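Local coordinates for biotin protein ligase-like protein of unknown function (Silicibacter sp., PDB 3BFM) that is of unknown function but resembles biotin protein ligases, pairing a fold of the biotin/lipoate ligase family with a small C-terminal domain of the SH3 clan, at residues A[29-34]-A[122-127]; A[80-85]-A[157-162]; A[87-92]-A[97-102]; A[184-189]-A[204-209]. All coordinates share one frame; numbering follows the deposited sequence. Where two conformers were deposited one is given.

Contact 1. Residues A[29-34]-A[122-127]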
loop_
_atom_site.group_PDB
_atom_site.type_symbol
_atom_site.label_atom_id
_atom_site.label_comp_id
_atom_site.label_asym_id
_atom_site.label_seq_id
_atom_site.Cartn_x
_atom_site.Cartn_y
_atom_site.Cartn_z
ATOM N N GLN A 29 -9.122 14.151 9.934
ATOM C CA GLN A 29 -9.760 13.726 11.182
ATOM C C GLN A 29 -9.429 12.271 11.462
ATOM O O GLN A 29 -9.006 11.916 12.557
ATOM C CB GLN A 29 -11.282 13.915 11.106
ATOM C CG GLN A 29 -12.000 13.684 12.421
ATOM N N LYS A 30 -9.602 11.423 10.453
ATOM C CA LYS A 30 -9.285 10.011 10.617
ATOM C C LYS A 30 -7.790 9.775 10.908
ATOM O O LYS A 30 -7.418 8.927 11.733
ATOM C CB LYS A 30 -9.761 9.213 9.420
ATOM C CG LYS A 30 -11.276 9.106 9.364
ATOM C CD LYS A 30 -11.759 8.075 8.389
ATOM C CE LYS A 30 -13.245 7.774 8.616
ATOM N NZ LYS A 30 -13.534 6.324 8.414
ATOM N N ALA A 31 -6.934 10.576 10.276
ATOM C CA ALA A 31 -5.502 10.421 10.453
ATOM C C ALA A 31 -5.166 10.720 11.929
ATOM O O ALA A 31 -4.440 9.982 12.595
ATOM C CB ALA A 31 -4.767 11.364 9.504
ATOM N N GLU A 32 -5.736 11.781 12.456
ATOM C CA GLU A 32 -5.477 12.139 13.867
ATOM C C GLU A 32 -6.017 11.081 14.850
ATOM O O GLU A 32 -5.429 10.863 15.912
ATOM C CB GLU A 32 -6.016 13.537 14.171
ATOM C CG GLU A 32 -5.629 14.069 15.566
ATOM C CD GLU A 32 -4.113 14.077 15.849
ATOM O OE1 GLU A 32 -3.338 14.522 14.978
ATOM O OE2 GLU A 32 -3.706 13.633 16.955
ATOM N N LEU A 33 -7.103 10.416 14.471
ATOM C CA LEU A 33 -7.625 9.228 15.173
ATOM C C LEU A 33 -6.794 7.968 15.030
ATOM O O LEU A 33 -7.143 6.961 15.620
ATOM C CB LEU A 33 -9.028 8.863 14.652
ATOM C CG LEU A 33 -10.199 9.666 15.198
ATOM C CD1 LEU A 33 -11.417 9.488 14.315
ATOM C CD2 LEU A 33 -10.487 9.230 16.643
ATOM N N GLY A 34 -5.767 7.972 14.191
ATOM C CA GLY A 34 -4.898 6.825 14.082
ATOM C C GLY A 34 -5.108 5.945 12.869
ATOM O O GLY A 34 -4.479 4.887 12.782
ATOM N N TRP A 122 1.409 11.845 10.543
ATOM C CA TRP A 122 0.587 11.709 9.336
ATOM C C TRP A 122 0.689 12.923 8.465
ATOM O O TRP A 122 0.991 14.016 8.924
ATOM C CB TRP A 122 -0.875 11.427 9.666
ATOM C CG TRP A 122 -1.535 12.458 10.500
ATOM C CD1 TRP A 122 -1.726 12.407 11.867
ATOM C CD2 TRP A 122 -2.155 13.685 10.063
ATOM N NE1 TRP A 122 -2.380 13.512 12.286
ATOM C CE2 TRP A 122 -2.661 14.318 11.214
ATOM C CE3 TRP A 122 -2.296 14.324 8.827
ATOM C CZ2 TRP A 122 -3.306 15.534 11.160
ATOM C CZ3 TRP A 122 -2.959 15.533 8.775
ATOM C CH2 TRP A 122 -3.444 16.130 9.941
ATOM N N LEU A 123 0.351 12.712 7.191
ATOM C CA LEU A 123 0.229 13.757 6.222
ATOM C C LEU A 123 -0.950 13.413 5.307
ATOM O O LEU A 123 -1.166 12.254 5.004
ATOM C CB LEU A 123 1.527 13.825 5.437
ATOM C CG LEU A 123 1.776 15.049 4.581
ATOM C CD1 LEU A 123 3.249 15.506 4.668
ATOM C CD2 LEU A 123 1.350 14.786 3.128
ATOM N N VAL A 124 -1.711 14.412 4.904
ATOM C CA VAL A 124 -2.839 14.202 3.979
ATOM C C VAL A 124 -2.690 15.133 2.804
ATOM O O VAL A 124 -2.386 16.313 2.989
ATOM C CB VAL A 124 -4.205 14.495 4.666
ATOM C CG1 VAL A 124 -5.354 14.554 3.659
ATOM C CG2 VAL A 124 -4.474 13.460 5.775
ATOM N N VAL A 125 -2.870 14.590 1.602
ATOM C CA VAL A 125 -2.951 15.400 0.381
ATOM C C VAL A 125 -4.342 15.328 -0.191
ATOM O O VAL A 125 -4.870 14.244 -0.412
ATOM C CB VAL A 125 -1.918 14.939 -0.671
ATOM C CG1 VAL A 125 -2.122 15.695 -1.978
ATOM C CG2 VAL A 125 -0.557 15.142 -0.115
ATOM N N GLY A 126 -4.939 16.476 -0.462
ATOM C CA GLY A 126 -6.294 16.517 -0.972
ATOM C C GLY A 126 -6.355 17.126 -2.348
ATOM O O GLY A 126 -5.591 18.055 -2.640
ATOM N N LEU A 127 -7.243 16.583 -3.179
ATOM C CA LEU A 127 -7.510 17.082 -4.501
ATOM C C LEU A 127 -8.928 17.678 -4.503
ATOM O O LEU A 127 -9.865 17.064 -3.970
ATOM C CB LEU A 127 -7.413 15.906 -5.505
ATOM C CG LEU A 127 -7.852 16.219 -6.932
ATOM C CD1 LEU A 127 -6.928 17.305 -7.549
ATOM C CD2 LEU A 127 -7.910 14.946 -7.846
#
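Ala31 places its methyl over one face of the Trp122 indole, where a helix and a strand of the main sheet meet. The CB lies 3.7 Å from the centroid of the five-membered ring and only 21° off the ring normal, a CH-pi contact over the face. Its nearest ring atom is CD2, at 3.5 Å from Ala31 CB. The same methyl reaches Val124 CG2 at 4.3 Å, so one small side chain touches two residues of the strand. Glu32 comes next. Its backbone N stands over the same indole face, near the rim, while its side chain bends round to the ring edge. CG lies anti to the backbone N (chi1 -172°), and a kink at chi2 then turns the carboxylate towards the indole nitrogen. Trp122 NE1 donates to Glu32 OE1 at 3.0 Å in a nearly straight bond. The acceptor sits exactly in the indole plane, whereas the donor meets OE1 from above the carboxylate plane. Further on, Gly34 closes the helix with a positive phi in a Schellman motif, its N bonded to Ala31 O at 2.9 Å. Upstream, Cys28 also touches Trp122, and Phe24 and Ala27 cover Val124, which extends the packing of helix 23-32 on strand 123-130. The contact illustrates how an indole can be fixed on two counts: the Ala31 methyl packs over one face, and one N-H bond lying in the ring plane restrains its rotation. Because Glu32 is exposed, its carboxylate is probably ionised, which would strengthen it as an acceptor.

Contact 2. Residues A[80-85]-A[157-162]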
loop_
_atom_site.group_PDB
_atom_site.type_symbol
_atom_site.label_atom_id
_atom_site.label_comp_id
_atom_site.label_asym_id
_atom_site.label_seq_id
_atom_site.Cartn_x
_atom_site.Cartn_y
_atom_site.Cartn_z
ATOM N N GLY A 80 -3.406 13.118 -18.156
ATOM C CA GLY A 80 -2.812 12.816 -19.467
ATOM C C GLY A 80 -3.114 11.432 -20.036
ATOM O O GLY A 80 -3.247 11.250 -21.252
ATOM N N ALA A 81 -3.234 10.450 -19.158
ATOM C CA ALA A 81 -3.652 9.108 -19.570
ATOM C C ALA A 81 -5.115 9.019 -20.067
ATOM O O ALA A 81 -5.472 8.036 -20.724
ATOM C CB ALA A 81 -3.445 8.128 -18.426
ATOM N N LEU A 82 -5.959 10.000 -19.727
ATOM C CA LEU A 82 -7.413 9.947 -19.996
ATOM C C LEU A 82 -7.934 11.049 -20.920
ATOM O O LEU A 82 -8.994 10.919 -21.518
ATOM C CB LEU A 82 -8.193 10.019 -18.665
ATOM C CG LEU A 82 -7.972 8.869 -17.675
ATOM C CD1 LEU A 82 -8.763 9.089 -16.368
ATOM C CD2 LEU A 82 -8.333 7.531 -18.276
ATOM N N ALA A 83 -7.205 12.150 -21.008
ATOM C CA ALA A 83 -7.676 13.331 -21.712
ATOM C C ALA A 83 -7.056 13.422 -23.093
ATOM O O ALA A 83 -6.053 12.794 -23.366
ATOM C CB ALA A 83 -7.295 14.573 -20.928
ATOM N N PRO A 84 -7.637 14.260 -23.959
ATOM C CA PRO A 84 -6.999 14.551 -25.234
ATOM C C PRO A 84 -5.615 15.171 -25.047
ATOM O O PRO A 84 -5.378 15.926 -24.102
ATOM C CB PRO A 84 -7.949 15.552 -25.889
ATOM C CG PRO A 84 -9.222 15.414 -25.175
ATOM C CD PRO A 84 -8.911 14.959 -23.794
ATOM N N PRO A 85 -4.684 14.851 -25.952
ATOM C CA PRO A 85 -3.290 15.275 -25.783
ATOM C C PRO A 85 -3.068 16.772 -25.852
ATOM O O PRO A 85 -2.068 17.263 -25.349
ATOM C CB PRO A 85 -2.568 14.582 -26.942
ATOM C CG PRO A 85 -3.615 14.307 -27.933
ATOM C CD PRO A 85 -4.869 14.053 -27.172
ATOM N N PRO A 157 -14.888 8.868 -11.910
ATOM C CA PRO A 157 -14.390 7.679 -11.216
ATOM C C PRO A 157 -13.063 7.168 -11.773
ATOM O O PRO A 157 -12.209 6.731 -11.022
ATOM C CB PRO A 157 -15.488 6.623 -11.471
ATOM C CG PRO A 157 -16.691 7.364 -11.875
ATOM C CD PRO A 157 -16.237 8.665 -12.471
ATOM N N ARG A 158 -12.916 7.146 -13.088
ATOM C CA ARG A 158 -11.679 6.651 -13.710
ATOM C C ARG A 158 -10.502 7.560 -13.421
ATOM O O ARG A 158 -9.392 7.099 -13.228
ATOM C CB ARG A 158 -11.849 6.503 -15.218
ATOM C CG ARG A 158 -12.991 5.558 -15.654
ATOM C CD ARG A 158 -12.749 4.100 -15.300
ATOM N NE ARG A 158 -13.094 3.743 -13.930
ATOM C CZ ARG A 158 -14.332 3.538 -13.476
ATOM N NH1 ARG A 158 -15.389 3.715 -14.263
ATOM N NH2 ARG A 158 -14.508 3.201 -12.208
ATOM N N LEU A 159 -10.748 8.865 -13.428
ATOM C CA LEU A 159 -9.720 9.869 -13.065
ATOM C C LEU A 159 -9.221 9.721 -11.605
ATOM O O LEU A 159 -8.020 9.770 -11.314
ATOM C CB LEU A 159 -10.233 11.268 -13.351
ATOM C CG LEU A 159 -9.229 12.406 -13.079
ATOM C CD1 LEU A 159 -7.932 12.302 -13.887
ATOM C CD2 LEU A 159 -9.861 13.802 -13.311
ATOM N N LEU A 160 -10.167 9.542 -10.688
ATOM C CA LEU A 160 -9.844 9.225 -9.302
ATOM C C LEU A 160 -8.974 7.994 -9.146
ATOM O O LEU A 160 -7.962 8.032 -8.446
ATOM C CB LEU A 160 -11.129 9.094 -8.499
ATOM C CG LEU A 160 -11.013 8.675 -7.045
ATOM C CD1 LEU A 160 -10.137 9.662 -6.231
ATOM C CD2 LEU A 160 -12.438 8.588 -6.473
ATOM N N GLU A 161 -9.372 6.885 -9.788
ATOM C CA GLU A 161 -8.604 5.659 -9.759
ATOM C C GLU A 161 -7.211 5.883 -10.291
ATOM O O GLU A 161 -6.232 5.395 -9.733
ATOM C CB GLU A 161 -9.281 4.605 -10.650
ATOM C CG GLU A 161 -10.555 4.083 -10.079
ATOM C CD GLU A 161 -11.331 3.192 -11.048
ATOM O OE1 GLU A 161 -11.028 3.198 -12.270
ATOM O OE2 GLU A 161 -12.220 2.454 -10.562
ATOM N N SER A 162 -7.136 6.630 -11.384
ATOM C CA SER A 162 -5.866 6.885 -12.049
ATOM C C SER A 162 -4.956 7.778 -11.205
ATOM O O SER A 162 -3.748 7.570 -11.153
ATOM C CB SER A 162 -6.116 7.497 -13.412
ATOM O OG SER A 162 -4.930 7.480 -14.156
#
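Arg158, which meets Leu82 through its CB, carries its guanidinium away from the contact and along its own helix. Pro157 CB lies over one face of that group, 3.5 Å above the plane and displaced toward the rim, and the carboxylate of Glu161 is at the edge. The grip is side-on: Arg158 NE bonds Glu161 OE1 at 2.7 Å, and Arg158 NH2 bonds Glu161 OE2 at 2.9 Å. Both acceptors are close to the guanidinium plane, yet each nitrogen approaches its oxygen from above the carboxylate plane. Bends at chi2 and chi3 fold the arginine back to make this salt bridge. Leu82 inserts a single branch against the backbone and CB atoms of this helix. Its CD1 comes to 3.5 Å from Leu159 CA and 3.7 Å from Arg158 C, then to 4.0 Å from Leu159 CB. One turn on, Ser162 CB flanks the same methyl at 4.3 Å. The chain of Leu82 is extended (chi2 178°), which carries CD1 across to the helix surface. Val154 also touches Leu82, while Leu79 and Ala78 of helix 67-82 meet Leu159 and Ser162. The contact joins the end of helix 67-82 to the first turns of helix 156-175. Charge is paired within one helix, Glu161 OE2 also accepting from Thr7 N, while van der Waals packing of the Leu82 methyl, without a hydrogen bond, joins the segments.

Contact 3. Residues A[87-92]-A[97-102]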
loop_
_atom_site.group_PDB
_atom_site.type_symbol
_atom_site.label_atom_id
_atom_site.label_comp_id
_atom_site.label_asym_id
_atom_site.label_seq_id
_atom_site.Cartn_x
_atom_site.Cartn_y
_atom_site.Cartn_z
ATOM N N VAL A 87 -4.809 18.908 -24.191
ATOM C CA VAL A 87 -5.071 19.485 -22.856
ATOM C C VAL A 87 -3.782 19.593 -22.050
ATOM O O VAL A 87 -3.143 18.590 -21.798
ATOM C CB VAL A 87 -6.078 18.667 -22.043
ATOM C CG1 VAL A 87 -6.253 19.296 -20.643
ATOM C CG2 VAL A 87 -7.405 18.615 -22.772
ATOM N N ALA A 88 -3.385 20.814 -21.698
ATOM C CA ALA A 88 -2.145 21.036 -20.943
ATOM C C ALA A 88 -2.443 21.161 -19.441
ATOM O O ALA A 88 -3.278 21.951 -19.025
ATOM C CB ALA A 88 -1.437 22.295 -21.429
ATOM N N VAL A 89 -1.737 20.385 -18.631
ATOM C CA VAL A 89 -1.834 20.542 -17.182
ATOM C C VAL A 89 -0.533 21.171 -16.648
ATOM O O VAL A 89 0.563 20.707 -16.967
ATOM C CB VAL A 89 -2.144 19.194 -16.523
ATOM C CG1 VAL A 89 -2.264 19.358 -15.058
ATOM C CG2 VAL A 89 -3.468 18.627 -17.109
ATOM N N HIS A 90 -0.653 22.242 -15.861
ATOM C CA HIS A 90 0.490 22.770 -15.121
ATOM C C HIS A 90 0.216 22.829 -13.623
ATOM O O HIS A 90 -0.938 22.949 -13.176
ATOM C CB HIS A 90 0.853 24.167 -15.623
ATOM C CG HIS A 90 1.375 24.181 -17.023
ATOM N ND1 HIS A 90 0.634 24.658 -18.088
ATOM C CD2 HIS A 90 2.551 23.756 -17.541
ATOM C CE1 HIS A 90 1.340 24.543 -19.198
ATOM N NE2 HIS A 90 2.507 23.995 -18.896
ATOM N N LEU A 91 1.291 22.762 -12.857
ATOM C CA LEU A 91 1.248 22.705 -11.409
ATOM C C LEU A 91 1.817 23.965 -10.793
ATOM O O LEU A 91 2.963 24.330 -11.060
ATOM C CB LEU A 91 2.047 21.491 -10.913
ATOM C CG LEU A 91 1.682 20.098 -11.446
ATOM C CD1 LEU A 91 2.747 19.041 -10.987
ATOM C CD2 LEU A 91 0.238 19.710 -11.030
ATOM N N ASP A 92 1.037 24.642 -9.966
ATOM C CA ASP A 92 1.583 25.742 -9.202
ATOM C C ASP A 92 2.365 25.226 -7.974
ATOM O O ASP A 92 2.052 24.192 -7.347
ATOM C CB ASP A 92 0.471 26.702 -8.785
ATOM C CG ASP A 92 0.982 28.047 -8.311
ATOM O OD1 ASP A 92 1.760 28.084 -7.327
ATOM O OD2 ASP A 92 0.557 29.075 -8.915
ATOM N N LEU A 97 -3.933 24.046 -9.412
ATOM C CA LEU A 97 -3.823 23.336 -10.668
ATOM C C LEU A 97 -4.206 24.269 -11.800
ATOM O O LEU A 97 -5.057 25.114 -11.611
ATOM C CB LEU A 97 -4.745 22.075 -10.679
ATOM C CG LEU A 97 -4.383 20.971 -9.693
ATOM C CD1 LEU A 97 -5.487 19.844 -9.557
ATOM C CD2 LEU A 97 -3.047 20.341 -10.081
ATOM N N ARG A 98 -3.598 24.100 -12.969
ATOM C CA ARG A 98 -4.001 24.853 -14.138
ATOM C C ARG A 98 -4.241 23.931 -15.289
ATOM O O ARG A 98 -3.453 23.028 -15.541
ATOM C CB ARG A 98 -2.947 25.884 -14.548
ATOM C CG ARG A 98 -2.706 26.966 -13.496
ATOM C CD ARG A 98 -2.318 28.293 -14.108
ATOM N NE ARG A 98 -2.451 29.318 -13.076
ATOM C CZ ARG A 98 -3.245 30.388 -13.111
ATOM N NH1 ARG A 98 -3.964 30.714 -14.187
ATOM N NH2 ARG A 98 -3.265 31.200 -12.058
ATOM N N ILE A 99 -5.359 24.154 -15.977
ATOM C CA ILE A 99 -5.690 23.373 -17.161
ATOM C C ILE A 99 -5.849 24.354 -18.298
ATOM O O ILE A 99 -6.598 25.327 -18.168
ATOM C CB ILE A 99 -6.956 22.492 -16.919
ATOM C CG1 ILE A 99 -6.625 21.477 -15.811
ATOM C CG2 ILE A 99 -7.358 21.788 -18.176
ATOM C CD1 ILE A 99 -7.773 20.500 -15.424
ATOM N N ASN A 100 -5.100 24.115 -19.374
ATOM C CA ASN A 100 -4.987 25.062 -20.495
ATOM C C ASN A 100 -4.763 26.492 -20.014
ATOM O O ASN A 100 -5.352 27.438 -20.533
ATOM C CB ASN A 100 -6.246 24.957 -21.370
ATOM C CG ASN A 100 -6.449 23.567 -21.963
ATOM O OD1 ASN A 100 -5.499 22.879 -22.331
ATOM N ND2 ASN A 100 -7.704 23.148 -22.055
ATOM N N GLY A 101 -3.909 26.652 -19.003
ATOM C CA GLY A 101 -3.514 27.950 -18.485
ATOM C C GLY A 101 -4.432 28.581 -17.461
ATOM O O GLY A 101 -4.082 29.611 -16.886
ATOM N N ALA A 102 -5.591 27.975 -17.224
ATOM C CA ALA A 102 -6.598 28.507 -16.316
ATOM C C ALA A 102 -6.665 27.722 -15.014
ATOM O O ALA A 102 -6.610 26.497 -15.012
ATOM C CB ALA A 102 -7.955 28.492 -16.971
HETATM O O HOH W 1 -2.154 24.490 -17.926
HETATM O O HOH W 2 -1.886 29.240 -10.281
#
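The beta hairpin of strands 89-91 and 96-99, at the margin of the main mixed sheet, is held by His90 and Arg98, an antiparallel hydrogen-bonded pair. His90 N donates to Arg98 O and Arg98 N to His90 O, both at 2.9 Å. The flanking pairs, Val89 with Ile99 and Leu91 with Leu97, are non-hydrogen-bonded and place their side chains on the other face, where helix 67-82 covers Val89, Leu97 and Ile99. Leu91 and Leu97 run alongside each other in the same direction, and their CD2 methyls are tight at 3.5 Å. Val87 CG1 adds to this apolar layer by resting on Ile99 CG2 at 3.7 Å. Beyond the regular pairing, Asn100 N donates to Ala88 O, and its side chain makes the return bond. With CG anti to the carbonyl carbon (chi1 -60°), Asn100 OD1 reaches back to accept Ala88 N at 3.0 Å, while ND2 is hydrogen-bonded to Glu149 OE1. Asn100 and Gly101 occupy the corner of a type I' turn, the tight reversal common in two-residue hairpins, which here sends the chain into strand 102-111. A water ties that turn to the edge strand by bonding Ala88 O, His90 ND1 and Gly101 N. On the same face Arg98 reaches forward to the turn, its NH1 donating to Gly101 O at 2.9 Å within the guanidinium plane. Its NE bonds a second water that donates to Asp92 OD2, a solvent-mediated link between opposite charges, and Asp92 also forms a salt bridge with Arg197.

Contact 4. Residues A[184-189]-A[204-209]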
loop_
_atom_site.group_PDB
_atom_site.type_symbol
_atom_site.label_atom_id
_atom_site.label_comp_id
_atom_site.label_asym_id
_atom_site.label_seq_id
_atom_site.Cartn_x
_atom_site.Cartn_y
_atom_site.Cartn_z
ATOM N N GLY A 184 12.823 16.721 -11.598
ATOM C CA GLY A 184 12.794 16.960 -13.037
ATOM C C GLY A 184 11.413 16.894 -13.622
ATOM O O GLY A 184 11.038 17.758 -14.410
ATOM N N GLU A 185 10.635 15.876 -13.234
ATOM C CA GLU A 185 9.273 15.751 -13.735
ATOM C C GLU A 185 8.468 16.978 -13.352
ATOM O O GLU A 185 7.729 17.534 -14.191
ATOM C CB GLU A 185 8.587 14.516 -13.167
ATOM C CG GLU A 185 9.136 13.210 -13.678
ATOM C CD GLU A 185 9.065 13.075 -15.187
ATOM O OE1 GLU A 185 7.997 13.399 -15.763
ATOM O OE2 GLU A 185 10.077 12.650 -15.791
ATOM N N TRP A 186 8.615 17.394 -12.090
ATOM C CA TRP A 186 7.851 18.519 -11.546
ATOM C C TRP A 186 8.247 19.846 -12.211
ATOM O O TRP A 186 7.382 20.642 -12.612
ATOM C CB TRP A 186 7.975 18.612 -10.011
ATOM C CG TRP A 186 7.049 19.613 -9.471
ATOM C CD1 TRP A 186 5.736 19.419 -9.127
ATOM C CD2 TRP A 186 7.312 20.999 -9.274
ATOM N NE1 TRP A 186 5.162 20.610 -8.747
ATOM C CE2 TRP A 186 6.124 21.586 -8.799
ATOM C CE3 TRP A 186 8.454 21.794 -9.401
ATOM C CZ2 TRP A 186 6.031 22.915 -8.480
ATOM C CZ3 TRP A 186 8.355 23.155 -9.085
ATOM C CH2 TRP A 186 7.157 23.693 -8.623
ATOM N N ARG A 187 9.544 20.054 -12.394
ATOM C CA ARG A 187 10.006 21.284 -13.048
ATOM C C ARG A 187 9.399 21.469 -14.442
ATOM O O ARG A 187 9.039 22.585 -14.798
ATOM C CB ARG A 187 11.551 21.328 -13.109
ATOM C CG ARG A 187 12.110 22.401 -14.027
ATOM C CD ARG A 187 13.628 22.423 -14.016
ATOM N NE ARG A 187 14.108 23.717 -14.512
ATOM C CZ ARG A 187 14.340 24.793 -13.758
ATOM N NH1 ARG A 187 14.163 24.776 -12.440
ATOM N NH2 ARG A 187 14.776 25.909 -14.328
ATOM N N GLY A 188 9.249 20.391 -15.198
ATOM C CA GLY A 188 8.635 20.459 -16.517
ATOM C C GLY A 188 7.179 20.881 -16.531
ATOM O O GLY A 188 6.687 21.387 -17.539
ATOM N N LEU A 189 6.485 20.651 -15.414
ATOM C CA LEU A 189 5.077 20.989 -15.252
ATOM C C LEU A 189 4.832 22.261 -14.480
ATOM O O LEU A 189 3.682 22.736 -14.398
ATOM C CB LEU A 189 4.379 19.837 -14.538
ATOM C CG LEU A 189 4.484 18.502 -15.258
ATOM C CD1 LEU A 189 3.889 17.402 -14.378
ATOM C CD2 LEU A 189 3.791 18.560 -16.626
ATOM N N GLY A 204 9.146 38.892 -6.759
ATOM C CA GLY A 204 10.348 38.667 -7.506
ATOM C C GLY A 204 10.076 37.754 -8.661
ATOM O O GLY A 204 8.914 37.598 -9.078
ATOM N N THR A 205 11.147 37.166 -9.170
ATOM C CA THR A 205 11.102 36.132 -10.212
ATOM C C THR A 205 11.177 34.736 -9.585
ATOM O O THR A 205 12.021 34.451 -8.733
ATOM C CB THR A 205 12.276 36.305 -11.189
ATOM O OG1 THR A 205 12.138 37.574 -11.835
ATOM C CG2 THR A 205 12.304 35.200 -12.243
ATOM N N PHE A 206 10.283 33.857 -10.011
ATOM C CA PHE A 206 10.294 32.505 -9.516
ATOM C C PHE A 206 11.410 31.792 -10.224
ATOM O O PHE A 206 11.271 31.316 -11.353
ATOM C CB PHE A 206 8.916 31.861 -9.729
ATOM C CG PHE A 206 8.829 30.416 -9.368
ATOM C CD1 PHE A 206 9.703 29.806 -8.465
ATOM C CD2 PHE A 206 7.790 29.659 -9.906
ATOM C CE1 PHE A 206 9.581 28.482 -8.166
ATOM C CE2 PHE A 206 7.676 28.303 -9.619
ATOM C CZ PHE A 206 8.548 27.725 -8.750
ATOM N N LEU A 207 12.538 31.708 -9.526
ATOM C CA LEU A 207 13.770 31.215 -10.082
ATOM C C LEU A 207 13.784 29.706 -10.213
ATOM O O LEU A 207 14.173 29.164 -11.240
ATOM C CB LEU A 207 14.898 31.626 -9.152
ATOM C CG LEU A 207 16.293 31.703 -9.719
ATOM C CD1 LEU A 207 16.318 32.805 -10.782
ATOM C CD2 LEU A 207 17.225 31.985 -8.532
ATOM N N GLY A 208 13.420 29.019 -9.134
ATOM C CA GLY A 208 13.253 27.571 -9.156
ATOM C C GLY A 208 12.986 27.118 -7.742
ATOM O O GLY A 208 12.499 27.919 -6.917
ATOM N N VAL A 209 13.349 25.875 -7.437
ATOM C CA VAL A 209 13.160 25.358 -6.095
ATOM C C VAL A 209 14.428 24.702 -5.554
ATOM O O VAL A 209 15.259 24.250 -6.327
ATOM C CB VAL A 209 11.995 24.340 -6.036
ATOM C CG1 VAL A 209 10.682 25.010 -6.511
ATOM C CG2 VAL A 209 12.300 23.123 -6.884
#
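Trp186, whose indole reaches Phe206 and Val209, has its backbone O taken by Leu189 N at 2.9 Å, within helix 179-189. No hydrogen bond joins the two segments, and the side chains bring them together by packing. The Trp186 ring is thrown outward with CG anti to the backbone N (chi1 -172°), so that its six-membered end faces the strand. There CH2 stands 4.3 Å from Phe206 CZ, each atom at the edge of the other ring and near its plane: the aromatics meet edge to edge and do not stack. Val209 approaches the indole obliquely, with its CG1 at 3.9 Å from Trp186 CZ3. Arg187 lies beside this aromatic pair. Its aliphatic chain is extended through its first three torsions, and the edge of the guanidinium comes up to Gly208, with NH1 4.4 Å from the CA; the lack of a side chain there leaves the backbone accessible to it. Met193 touches Trp186, Arg187 and Phe206, while Pro69 and Leu91 pack on other parts of the indole. The helix and strand segments run nearly antiparallel, at 159°, with axes 10.3 Å apart. The arrangement joins the ligase-like part to the small three-stranded sheet formed by 205-209, 215-218 and 223-226, consistent with the interface in biotin protein ligases where an SH3-like C-terminal domain packs against the catalytic domain.

Contacts 1 and 3 lie on opposite sides of the chain's centre, about 26 Å apart between centres, yet they touch through the main sheet, where Leu127 CD1 meets Leu97 CD1 at 3.5 Å. Contact 2 fastens the far end of helix 67-82, the helix that covers the hairpin of contact 3 and leads into it through a short loop. Contact 3 in turn adjoins contact 4: Leu91 N and Leu189 O are 2.8 Å apart, a probable hydrogen bond, and Leu91 packs on Trp186, so the hairpin edge abuts helix 179-189, which bears on the C-terminal domain. A bound calcium ion lies about 11 Å from the side chain of Ala31 in contact 1.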